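Side-chain contacts in UDP-glucose:anthocyanidin 3-O-glucosyltransferase (Clitoria ternatea, PDB 4REL), which belongs to the GT-B clan of glycosyltransferases, enzymes built from two Rossmann-like domains that face each other across a cleft: residues R373-Q376 / D377-V381; S398-I402 / L403-D407; R412-A415 / L416-K419. All blocks are in the same frame, centred on the assembly; numbering follows the deposited sequence.

All three contacts are local, lying within helices or at their ends on one side of the chain's centre. Contacts 1 and 3 have centres 11 Å apart and touch: E380 O meets N414 ND2 at 3.0 Å, a probable hydrogen bond, and V381 CG1 packs 3.8 Å from V418 CG2. Contacts 2 and 3 are joined through R412, whose NH1 lies 2.9 Å from I402 O and 3.0 Å from Q405 O, so that one guanidinium ties the end of helix 392-403 to helix 409-425. Contacts 1 and 2 do not touch; about 6 Å separates their nearest atoms. In contact 1, the side chain of V374 lies about 12 Å from the bound 3,5,7-trihydroxy-2-(4-hydroxyphenyl)-4H-chromen-4-one.

Contact 1: R373-Q376 / D377-V381; sequences RVIQ and DIWEV
V374 O is held by two amides, I378 N at 3.0 Å and W379 N at 2.9 Å. The second bond spans five residues and closes a wider pi-type turn near the C-terminal end of helix 368-378, the helix of the beta-alpha-beta unit between strands 359-361 and 382-384. Beyond it E380 takes positive phi (52°), and the chain turns back so that V381 N reaches I375 O at 2.9 Å.

On the apolar side, V374 CG1 stands over the centre of the W379 six-membered ring in a CH-pi contact, 3.6 Å from the centroid. A chi1 of 171°, with CG1 opposite the amide nitrogen, brings this methyl over the indole face, while I375 CG1 approaches the same ring obliquely. The indole is anchored by NE1 on L217 O.

On the polar flank the D377 carboxylate is shared. R373 NH1 makes a salt bridge to OD2 at 3.1 Å, descending on it from above the carboxylate plane; the NE of R373 is paired with D177. Beside it, the extended Q376 side chain runs in the same direction as D377, its OE1 accepting from I384 N. The amide plane of Q376 is turned 41° from the carboxylate, and NE2 donates to D377 OD1 at 3.0 Å.

Contact 2: S398-I402 / L403-D407; sequences SLNLI and LVQED
N400 and Q405 meet at this helix end, where N400 O accepts from two backbone amides, V404 N at 3.1 Å and Q405 N at 3.0 Å. The bond from Q405 reaches back five residues, a pi-type closure that follows the regular helical bond from L403 N to L399 O. Q405 then folds its side chain back over the turn: with chi1 at -60°, CG sits beside its own backbone nitrogen and comes 3.3 Å from N400 O. The extended chain beyond CG carries NE2 alongside N400 CB, 3.6 Å away, and lays OE1 near L401 CA.

A water completes this pairing. It donates to N400 OD1 at 3.0 Å and accepts from Q405 NE2 at 3.2 Å, bridging the two amide groups. V404 lies next to N400 and points the same way, its CG2 packed 3.6 Å from OD1. Farther along, L401 CD1 reaches D407 CB at 3.7 Å, so the leucine branch spans from the helix to the short 3-10 segment.

Several groups outside this inner shell fix the positions of its members. A bond from N400 ND2 to V396 O, one turn earlier in the helix, helps to orient the amide, and R412 of helix 409-425 ties down the departing loop.

The turn thus closes helix 392-403 and leads to helix 409-425. F294 packs against N400, L403 and V404, while the inner face of the helix lies on the parallel sheet: L399 and I402 meet I360 of strand 359-361, and I402 and L403 meet V339 of strand 337-342.

Contact 3: R412-A415 / L416-K419; sequences RDNA and LKVK
N414 and K417 leave the same flank of helix 409-425 at a moderate angle to each other, the shorter amide lying beside the middle and outer part of the lysine chain. Their nearest side-chain atoms, N414 OD1 and K417 CD, are 4.3 Å apart, and a water spans the polar ends by donating to OD1 at 2.8 Å and accepting from K417 NZ at 2.9 Å. K417 has CG beside its backbone nitrogen (chi1 -62°), which leans the chain back along the helix and sets CG 3.3 Å from D413 O; from there it is fully extended to the amine. D413 OD2 stays 6.3 Å from K417 NZ and forms its salt bridge with K409 instead.

In the backbone, K417 N is bonded to D413 O at 3.0 Å and V418 N to N414 O at 2.9 Å, whereas the bond from L416 N to R412 O is weak. V418 CG2 lies 3.4 Å from N414 O.

The other amide atom of N414, ND2, donates to E380 O just beyond helix 368-378. A415 meets P358, next to strand 359-361, and V418 packs on V381, next to strand 382-384, seating helix 409-425 against this edge of the parallel sheet.

Contact 1: R373-Q376 / D377-V381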
ATOM      1  N   ARG A 373     -13.249   1.512   5.002  1.00 13.42           N
ATOM      2  CA  ARG A 373     -14.461   0.737   5.277  1.00 12.09           C
ATOM      3  C   ARG A 373     -14.141  -0.599   5.954  1.00  9.25           C
ATOM      4  O   ARG A 373     -14.845  -1.016   6.877  1.00 11.88           O
ATOM      5  CB  ARG A 373     -15.266   0.492   3.992  1.00 12.62           C
ATOM      6  CG  ARG A 373     -16.568  -0.317   4.208  1.00 11.60           C
ATOM      7  CD  ARG A 373     -17.585   0.472   5.044  1.00  9.42           C
ATOM      8  NE  ARG A 373     -17.838   1.765   4.423  1.00 11.28           N
ATOM      9  CZ  ARG A 373     -18.349   2.820   5.049  1.00 13.63           C
ATOM     10  NH1 ARG A 373     -18.693   2.743   6.331  1.00 15.40           N
ATOM     11  NH2 ARG A 373     -18.516   3.954   4.389  1.00 15.77           N
ATOM     12  N   VAL A 374     -13.106  -1.290   5.475  1.00  9.67           N
ATOM     13  CA  VAL A 374     -12.712  -2.562   6.080  1.00  8.65           C
ATOM     14  C   VAL A 374     -12.315  -2.322   7.536  1.00 11.01           C
ATOM     15  O   VAL A 374     -12.731  -3.044   8.451  1.00 10.69           O
ATOM     16  CB  VAL A 374     -11.566  -3.245   5.295  1.00 10.93           C
ATOM     17  CG1 VAL A 374     -11.030  -4.454   6.057  1.00 12.75           C
ATOM     18  CG2 VAL A 374     -12.044  -3.666   3.909  1.00 12.59           C
ATOM     19  N   ILE A 375     -11.541  -1.268   7.751  1.00  9.73           N
ATOM     20  CA  ILE A 375     -11.085  -0.931   9.096  1.00 12.05           C
ATOM     21  C   ILE A 375     -12.264  -0.682  10.047  1.00 11.35           C
ATOM     22  O   ILE A 375     -12.312  -1.210  11.158  1.00 10.98           O
ATOM     23  CB  ILE A 375     -10.146   0.297   9.057  1.00 10.93           C
ATOM     24  CG1 ILE A 375      -8.762  -0.131   8.565  1.00  9.05           C
ATOM     25  CG2 ILE A 375     -10.034   0.926  10.436  1.00 11.45           C
ATOM     26  CD1 ILE A 375      -7.892   1.023   8.060  1.00 11.48           C
ATOM     27  N   GLN A 376     -13.226   0.121   9.612  1.00  9.56           N
ATOM     28  CA  GLN A 376     -14.335   0.467  10.492  1.00  9.85           C
ATOM     29  C   GLN A 376     -15.379  -0.642  10.641  1.00 15.38           C
ATOM     30  O   GLN A 376     -15.847  -0.907  11.750  1.00 15.01           O
ATOM     31  CB  GLN A 376     -15.048   1.729  10.009  1.00  9.17           C
ATOM     32  CG  GLN A 376     -16.143   2.201  10.975  1.00 12.53           C
ATOM     33  CD  GLN A 376     -16.900   3.409  10.468  1.00 14.24           C
ATOM     34  OE1 GLN A 376     -16.500   4.558  10.696  1.00 13.80           O
ATOM     35  NE2 GLN A 376     -18.013   3.158   9.768  1.00 13.22           N
ATOM     36  N   ASP A 377     -15.772  -1.266   9.532  1.00 12.42           N
ATOM     37  CA  ASP A 377     -16.979  -2.115   9.541  1.00 12.07           C
ATOM     38  C   ASP A 377     -16.733  -3.620   9.489  1.00 16.17           C
ATOM     39  O   ASP A 377     -17.628  -4.417   9.787  1.00 15.42           O
ATOM     40  CB  ASP A 377     -17.934  -1.697   8.417  1.00 13.40           C
ATOM     41  CG  ASP A 377     -18.608  -0.366   8.692  1.00 17.04           C
ATOM     42  OD1 ASP A 377     -18.386   0.203   9.777  1.00 17.04           O
ATOM     43  OD2 ASP A 377     -19.365   0.109   7.822  1.00 16.82           O
ATOM     44  N   ILE A 378     -15.521  -4.009   9.123  1.00 13.59           N
ATOM     45  CA  ILE A 378     -15.187  -5.423   9.054  1.00 11.77           C
ATOM     46  C   ILE A 378     -14.269  -5.825  10.214  1.00 15.24           C
ATOM     47  O   ILE A 378     -14.687  -6.565  11.110  1.00 15.94           O
ATOM     48  CB  ILE A 378     -14.592  -5.789   7.683  1.00 13.34           C
ATOM     49  CG1 ILE A 378     -15.629  -5.514   6.591  1.00 15.31           C
ATOM     50  CG2 ILE A 378     -14.163  -7.249   7.654  1.00 17.11           C
ATOM     51  CD1 ILE A 378     -15.141  -5.865   5.182  1.00 18.35           C
ATOM     52  N   TRP A 379     -13.037  -5.322  10.216  1.00 14.05           N
ATOM     53  CA  TRP A 379     -12.128  -5.546  11.345  1.00 13.00           C
ATOM     54  C   TRP A 379     -12.604  -4.865  12.620  1.00 14.56           C
ATOM     55  O   TRP A 379     -12.311  -5.335  13.727  1.00 15.05           O
ATOM     56  CB  TRP A 379     -10.736  -5.017  11.021  1.00 10.31           C
ATOM     57  CG  TRP A 379     -10.086  -5.642   9.831  1.00 13.40           C
ATOM     58  CD1 TRP A 379     -10.351  -6.870   9.289  1.00 21.05           C
ATOM     59  CD2 TRP A 379      -9.063  -5.059   9.022  1.00 10.91           C
ATOM     60  NE1 TRP A 379      -9.536  -7.088   8.201  1.00 19.32           N
ATOM     61  CE2 TRP A 379      -8.743  -5.987   8.011  1.00 19.11           C
ATOM     62  CE3 TRP A 379      -8.374  -3.842   9.061  1.00 15.11           C
ATOM     63  CZ2 TRP A 379      -7.771  -5.731   7.045  1.00 20.61           C
ATOM     64  CZ3 TRP A 379      -7.417  -3.588   8.105  1.00 16.18           C
ATOM     65  CH2 TRP A 379      -7.123  -4.527   7.105  1.00 22.02           C
ATOM     66  N   GLU A 380     -13.327  -3.755  12.458  1.00 12.94           N
ATOM     67  CA  GLU A 380     -13.729  -2.888  13.571  1.00 14.00           C
ATOM     68  C   GLU A 380     -12.551  -2.478  14.467  1.00 11.81           C
ATOM     69  O   GLU A 380     -12.626  -2.591  15.696  1.00 11.82           O
ATOM     70  CB  GLU A 380     -14.859  -3.529  14.387  1.00 13.22           C
ATOM     71  CG  GLU A 380     -16.089  -3.843  13.532  1.00 18.01           C
ATOM     72  CD  GLU A 380     -17.271  -4.351  14.330  1.00 29.14           C
ATOM     73  OE1 GLU A 380     -17.627  -5.531  14.161  1.00 30.53           O
ATOM     74  OE2 GLU A 380     -17.845  -3.573  15.113  1.00 31.23           O
ATOM     75  N   VAL A 381     -11.487  -1.970  13.844  1.00  9.50           N
ATOM     76  CA  VAL A 381     -10.287  -1.554  14.575  1.00  8.17           C
ATOM     77  C   VAL A 381     -10.069  -0.061  14.401  1.00  9.37           C
ATOM     78  O   VAL A 381      -8.967   0.449  14.586  1.00 10.71           O
ATOM     79  CB  VAL A 381      -9.016  -2.322  14.143  1.00 10.13           C
ATOM     80  CG1 VAL A 381      -9.095  -3.786  14.566  1.00  8.46           C
ATOM     81  CG2 VAL A 381      -8.753  -2.206  12.629  1.00  8.28           C
TER

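Contact 2: S398-I402 / L403-D407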
ATOM      1  N   SER A 398     -13.546  11.954  17.416  1.00 13.16           N
ATOM      2  CA  SER A 398     -12.924  10.673  17.060  1.00 12.17           C
ATOM      3  C   SER A 398     -11.711  10.379  17.938  1.00 12.34           C
ATOM      4  O   SER A 398     -11.490   9.229  18.338  1.00 13.48           O
ATOM      5  CB  SER A 398     -12.530  10.645  15.582  1.00 12.61           C
ATOM      6  OG  SER A 398     -13.693  10.725  14.765  1.00 17.86           O
ATOM      7  N   LEU A 399     -10.924  11.414  18.227  1.00 14.04           N
ATOM      8  CA  LEU A 399      -9.745  11.258  19.079  1.00 11.40           C
ATOM      9  C   LEU A 399     -10.163  10.813  20.469  1.00 14.13           C
ATOM     10  O   LEU A 399      -9.555   9.912  21.043  1.00 12.82           O
ATOM     11  CB  LEU A 399      -8.948  12.566  19.159  1.00 11.94           C
ATOM     12  CG  LEU A 399      -8.143  12.942  17.912  1.00  7.27           C
ATOM     13  CD1 LEU A 399      -7.704  14.401  17.962  1.00  8.35           C
ATOM     14  CD2 LEU A 399      -6.927  12.050  17.836  1.00  9.94           C
ATOM     15  N   ASN A 400     -11.218  11.423  21.011  1.00 11.87           N
ATOM     16  CA  ASN A 400     -11.673  11.030  22.341  1.00 10.53           C
ATOM     17  C   ASN A 400     -12.216   9.612  22.388  1.00 12.85           C
ATOM     18  O   ASN A 400     -11.942   8.863  23.330  1.00 11.83           O
ATOM     19  CB  ASN A 400     -12.716  12.014  22.874  1.00 12.70           C
ATOM     20  CG  ASN A 400     -12.085  13.226  23.522  1.00 20.78           C
ATOM     21  OD1 ASN A 400     -11.727  13.200  24.701  1.00 24.72           O
ATOM     22  ND2 ASN A 400     -11.948  14.299  22.757  1.00 25.02           N
ATOM     23  N   LEU A 401     -12.988   9.256  21.367  1.00 12.53           N
ATOM     24  CA  LEU A 401     -13.591   7.933  21.276  1.00 13.18           C
ATOM     25  C   LEU A 401     -12.535   6.844  21.384  1.00 17.33           C
ATOM     26  O   LEU A 401     -12.637   5.959  22.235  1.00 12.55           O
ATOM     27  CB  LEU A 401     -14.361   7.785  19.964  1.00 13.65           C
ATOM     28  CG  LEU A 401     -14.899   6.383  19.677  1.00 18.88           C
ATOM     29  CD1 LEU A 401     -15.925   6.009  20.733  1.00 22.53           C
ATOM     30  CD2 LEU A 401     -15.516   6.323  18.295  1.00 16.92           C
ATOM     31  N   ILE A 402     -11.509   6.929  20.538  1.00 15.65           N
ATOM     32  CA  ILE A 402     -10.480   5.892  20.485  1.00 13.47           C
ATOM     33  C   ILE A 402      -9.495   5.957  21.658  1.00 14.19           C
ATOM     34  O   ILE A 402      -9.154   4.930  22.243  1.00 14.61           O
ATOM     35  CB  ILE A 402      -9.689   5.963  19.167  1.00  9.98           C
ATOM     36  CG1 ILE A 402     -10.628   5.849  17.952  1.00 22.55           C
ATOM     37  CG2 ILE A 402      -8.589   4.901  19.130  1.00 12.87           C
ATOM     38  CD1 ILE A 402     -11.423   4.558  17.882  1.00 23.61           C
ATOM     39  N   LEU A 403      -9.027   7.151  22.008  1.00 12.52           N
ATOM     40  CA  LEU A 403      -7.975   7.253  23.024  1.00 12.43           C
ATOM     41  C   LEU A 403      -8.432   7.048  24.470  1.00 15.38           C
ATOM     42  O   LEU A 403      -7.711   6.434  25.253  1.00 17.65           O
ATOM     43  CB  LEU A 403      -7.229   8.583  22.920  1.00 14.22           C
ATOM     44  CG  LEU A 403      -6.254   8.673  21.754  1.00 10.99           C
ATOM     45  CD1 LEU A 403      -5.720  10.107  21.637  1.00 11.04           C
ATOM     46  CD2 LEU A 403      -5.112   7.683  21.962  1.00 10.14           C
ATOM     47  N   VAL A 404      -9.603   7.571  24.832  1.00 15.48           N
ATOM     48  CA  VAL A 404      -9.971   7.625  26.252  1.00 17.65           C
ATOM     49  C   VAL A 404     -11.359   7.096  26.643  1.00 24.62           C
ATOM     50  O   VAL A 404     -11.531   6.615  27.757  1.00 31.75           O
ATOM     51  CB  VAL A 404      -9.797   9.060  26.860  1.00 18.94           C
ATOM     52  CG1 VAL A 404      -8.351   9.511  26.795  1.00 25.45           C
ATOM     53  CG2 VAL A 404     -10.706  10.060  26.170  1.00 23.35           C
ATOM     54  N   GLN A 405     -12.342   7.187  25.751  1.00 18.43           N
ATOM     55  CA  GLN A 405     -13.719   6.856  26.133  1.00 18.20           C
ATOM     56  C   GLN A 405     -14.017   5.356  26.192  1.00 22.79           C
ATOM     57  O   GLN A 405     -13.486   4.570  25.394  1.00 18.47           O
ATOM     58  CB  GLN A 405     -14.717   7.581  25.232  1.00 17.96           C
ATOM     59  CG  GLN A 405     -14.583   9.098  25.312  1.00 22.24           C
ATOM     60  CD  GLN A 405     -15.542   9.833  24.395  1.00 27.78           C
ATOM     61  OE1 GLN A 405     -16.129   9.247  23.488  1.00 28.30           O
ATOM     62  NE2 GLN A 405     -15.695  11.133  24.627  1.00 26.67           N
ATOM     63  N   GLU A 406     -14.866   4.964  27.146  1.00 20.28           N
ATOM     64  CA  GLU A 406     -15.243   3.558  27.309  1.00 16.25           C
ATOM     65  C   GLU A 406     -15.969   3.064  26.058  1.00 18.87           C
ATOM     66  O   GLU A 406     -15.910   1.884  25.725  1.00 20.15           O
ATOM     67  CB  GLU A 406     -16.108   3.362  28.569  1.00 22.75           C
ATOM     68  CG  GLU A 406     -16.181   1.909  29.092  1.00 30.51           C
ATOM     69  CD  GLU A 406     -17.261   1.073  28.409  1.00 45.30           C
ATOM     70  OE1 GLU A 406     -18.233   1.668  27.889  1.00 50.32           O
ATOM     71  OE2 GLU A 406     -17.140  -0.176  28.396  1.00 44.94           O
ATOM     72  N   ASP A 407     -16.635   3.979  25.356  1.00 19.03           N
ATOM     73  CA  ASP A 407     -17.289   3.652  24.090  1.00 20.56           C
ATOM     74  C   ASP A 407     -16.325   3.175  22.996  1.00 22.58           C
ATOM     75  O   ASP A 407     -16.751   2.588  21.998  1.00 20.03           O
ATOM     76  CB  ASP A 407     -18.077   4.851  23.567  1.00 24.28           C
ATOM     77  CG  ASP A 407     -19.424   5.001  24.242  1.00 33.20           C
ATOM     78  OD1 ASP A 407     -19.823   4.084  24.998  1.00 28.52           O
ATOM     79  OD2 ASP A 407     -20.086   6.035  23.999  1.00 35.31           O
TER
HETATM   80  O   HOH W   1     -13.616  12.259  26.826  1.00 27.67           O

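Contact 3: R412-A415 / L416-K419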
ATOM      1  N   ARG A 412     -10.534  -0.726  20.668  1.00 14.14           N
ATOM      2  CA  ARG A 412      -9.218  -0.950  21.258  1.00 12.29           C
ATOM      3  C   ARG A 412      -8.964  -2.439  21.466  1.00 14.31           C
ATOM      4  O   ARG A 412      -7.871  -2.935  21.180  1.00 15.47           O
ATOM      5  CB  ARG A 412      -9.078  -0.175  22.579  1.00 12.79           C
ATOM      6  CG  ARG A 412      -9.004   1.353  22.371  1.00 11.98           C
ATOM      7  CD  ARG A 412      -8.626   2.119  23.640  1.00 12.08           C
ATOM      8  NE  ARG A 412      -9.623   1.925  24.697  1.00 12.97           N
ATOM      9  CZ  ARG A 412     -10.708   2.678  24.883  1.00 16.54           C
ATOM     10  NH1 ARG A 412     -10.972   3.710  24.089  1.00 14.75           N
ATOM     11  NH2 ARG A 412     -11.536   2.394  25.884  1.00 16.66           N
ATOM     12  N   ASP A 413      -9.979  -3.154  21.950  1.00 12.92           N
ATOM     13  CA  ASP A 413      -9.844  -4.592  22.181  1.00 13.57           C
ATOM     14  C   ASP A 413      -9.647  -5.328  20.868  1.00 13.29           C
ATOM     15  O   ASP A 413      -8.832  -6.262  20.772  1.00 12.56           O
ATOM     16  CB  ASP A 413     -11.079  -5.150  22.903  1.00 12.28           C
ATOM     17  CG  ASP A 413     -11.125  -4.777  24.377  1.00 22.63           C
ATOM     18  OD1 ASP A 413     -10.096  -4.319  24.922  1.00 26.28           O
ATOM     19  OD2 ASP A 413     -12.201  -4.951  24.991  1.00 30.62           O
ATOM     20  N   ASN A 414     -10.397  -4.913  19.851  1.00 13.73           N
ATOM     21  CA  ASN A 414     -10.294  -5.533  18.537  1.00  9.74           C
ATOM     22  C   ASN A 414      -8.914  -5.336  17.929  1.00 13.10           C
ATOM     23  O   ASN A 414      -8.391  -6.227  17.271  1.00 11.82           O
ATOM     24  CB  ASN A 414     -11.368  -4.998  17.581  1.00  9.16           C
ATOM     25  CG  ASN A 414     -12.754  -5.490  17.937  1.00 15.41           C
ATOM     26  OD1 ASN A 414     -12.903  -6.484  18.651  1.00 21.27           O
ATOM     27  ND2 ASN A 414     -13.776  -4.812  17.426  1.00 16.22           N
ATOM     28  N   ALA A 415      -8.323  -4.170  18.149  1.00 11.83           N
ATOM     29  CA  ALA A 415      -6.991  -3.912  17.611  1.00 12.80           C
ATOM     30  C   ALA A 415      -5.985  -4.906  18.189  1.00 10.58           C
ATOM     31  O   ALA A 415      -5.097  -5.391  17.478  1.00 11.09           O
ATOM     32  CB  ALA A 415      -6.555  -2.466  17.899  1.00 12.94           C
ATOM     33  N   LEU A 416      -6.127  -5.221  19.473  1.00 14.60           N
ATOM     34  CA  LEU A 416      -5.222  -6.176  20.099  1.00 13.59           C
ATOM     35  C   LEU A 416      -5.474  -7.583  19.559  1.00 12.27           C
ATOM     36  O   LEU A 416      -4.532  -8.339  19.339  1.00 12.86           O
ATOM     37  CB  LEU A 416      -5.338  -6.153  21.632  1.00 14.06           C
ATOM     38  CG  LEU A 416      -4.535  -7.279  22.313  1.00 25.49           C
ATOM     39  CD1 LEU A 416      -3.041  -7.154  21.999  1.00 26.03           C
ATOM     40  CD2 LEU A 416      -4.768  -7.339  23.826  1.00 25.71           C
ATOM     41  N   LYS A 417      -6.739  -7.935  19.344  1.00 10.93           N
ATOM     42  CA  LYS A 417      -7.047  -9.252  18.778  1.00 12.69           C
ATOM     43  C   LYS A 417      -6.484  -9.412  17.377  1.00 12.99           C
ATOM     44  O   LYS A 417      -6.000 -10.484  17.009  1.00 13.90           O
ATOM     45  CB  LYS A 417      -8.549  -9.507  18.750  1.00 15.10           C
ATOM     46  CG  LYS A 417      -9.192  -9.516  20.122  1.00 25.71           C
ATOM     47  CD  LYS A 417     -10.667  -9.892  20.025  1.00 31.45           C
ATOM     48  CE  LYS A 417     -11.363  -9.744  21.368  1.00 35.90           C
ATOM     49  NZ  LYS A 417     -12.828  -9.994  21.259  1.00 37.30           N
ATOM     50  N   VAL A 418      -6.568  -8.352  16.585  1.00 11.65           N
ATOM     51  CA  VAL A 418      -6.068  -8.413  15.224  1.00 10.79           C
ATOM     52  C   VAL A 418      -4.540  -8.523  15.227  1.00 14.35           C
ATOM     53  O   VAL A 418      -3.960  -9.249  14.413  1.00 13.22           O
ATOM     54  CB  VAL A 418      -6.558  -7.209  14.395  1.00  8.34           C
ATOM     55  CG1 VAL A 418      -5.757  -7.078  13.111  1.00 10.45           C
ATOM     56  CG2 VAL A 418      -8.048  -7.361  14.098  1.00 11.41           C
ATOM     57  N   LYS A 419      -3.889  -7.841  16.167  1.00 12.17           N
ATOM     58  CA  LYS A 419      -2.438  -7.964  16.309  1.00 10.00           C
ATOM     59  C   LYS A 419      -2.048  -9.423  16.566  1.00  9.48           C
ATOM     60  O   LYS A 419      -1.106  -9.948  15.967  1.00 11.16           O
ATOM     61  CB  LYS A 419      -1.921  -7.076  17.438  1.00 11.11           C
ATOM     62  CG  LYS A 419      -0.410  -7.136  17.616  1.00 13.81           C
ATOM     63  CD  LYS A 419       0.044  -6.284  18.810  1.00 14.68           C
ATOM     64  CE  LYS A 419       1.551  -6.083  18.755  1.00 25.09           C
ATOM     65  NZ  LYS A 419       2.135  -5.475  19.988  1.00 35.01           N
TER
HETATM   66  O   HOH W   2     -13.385  -7.115  21.380  1.00 40.29           O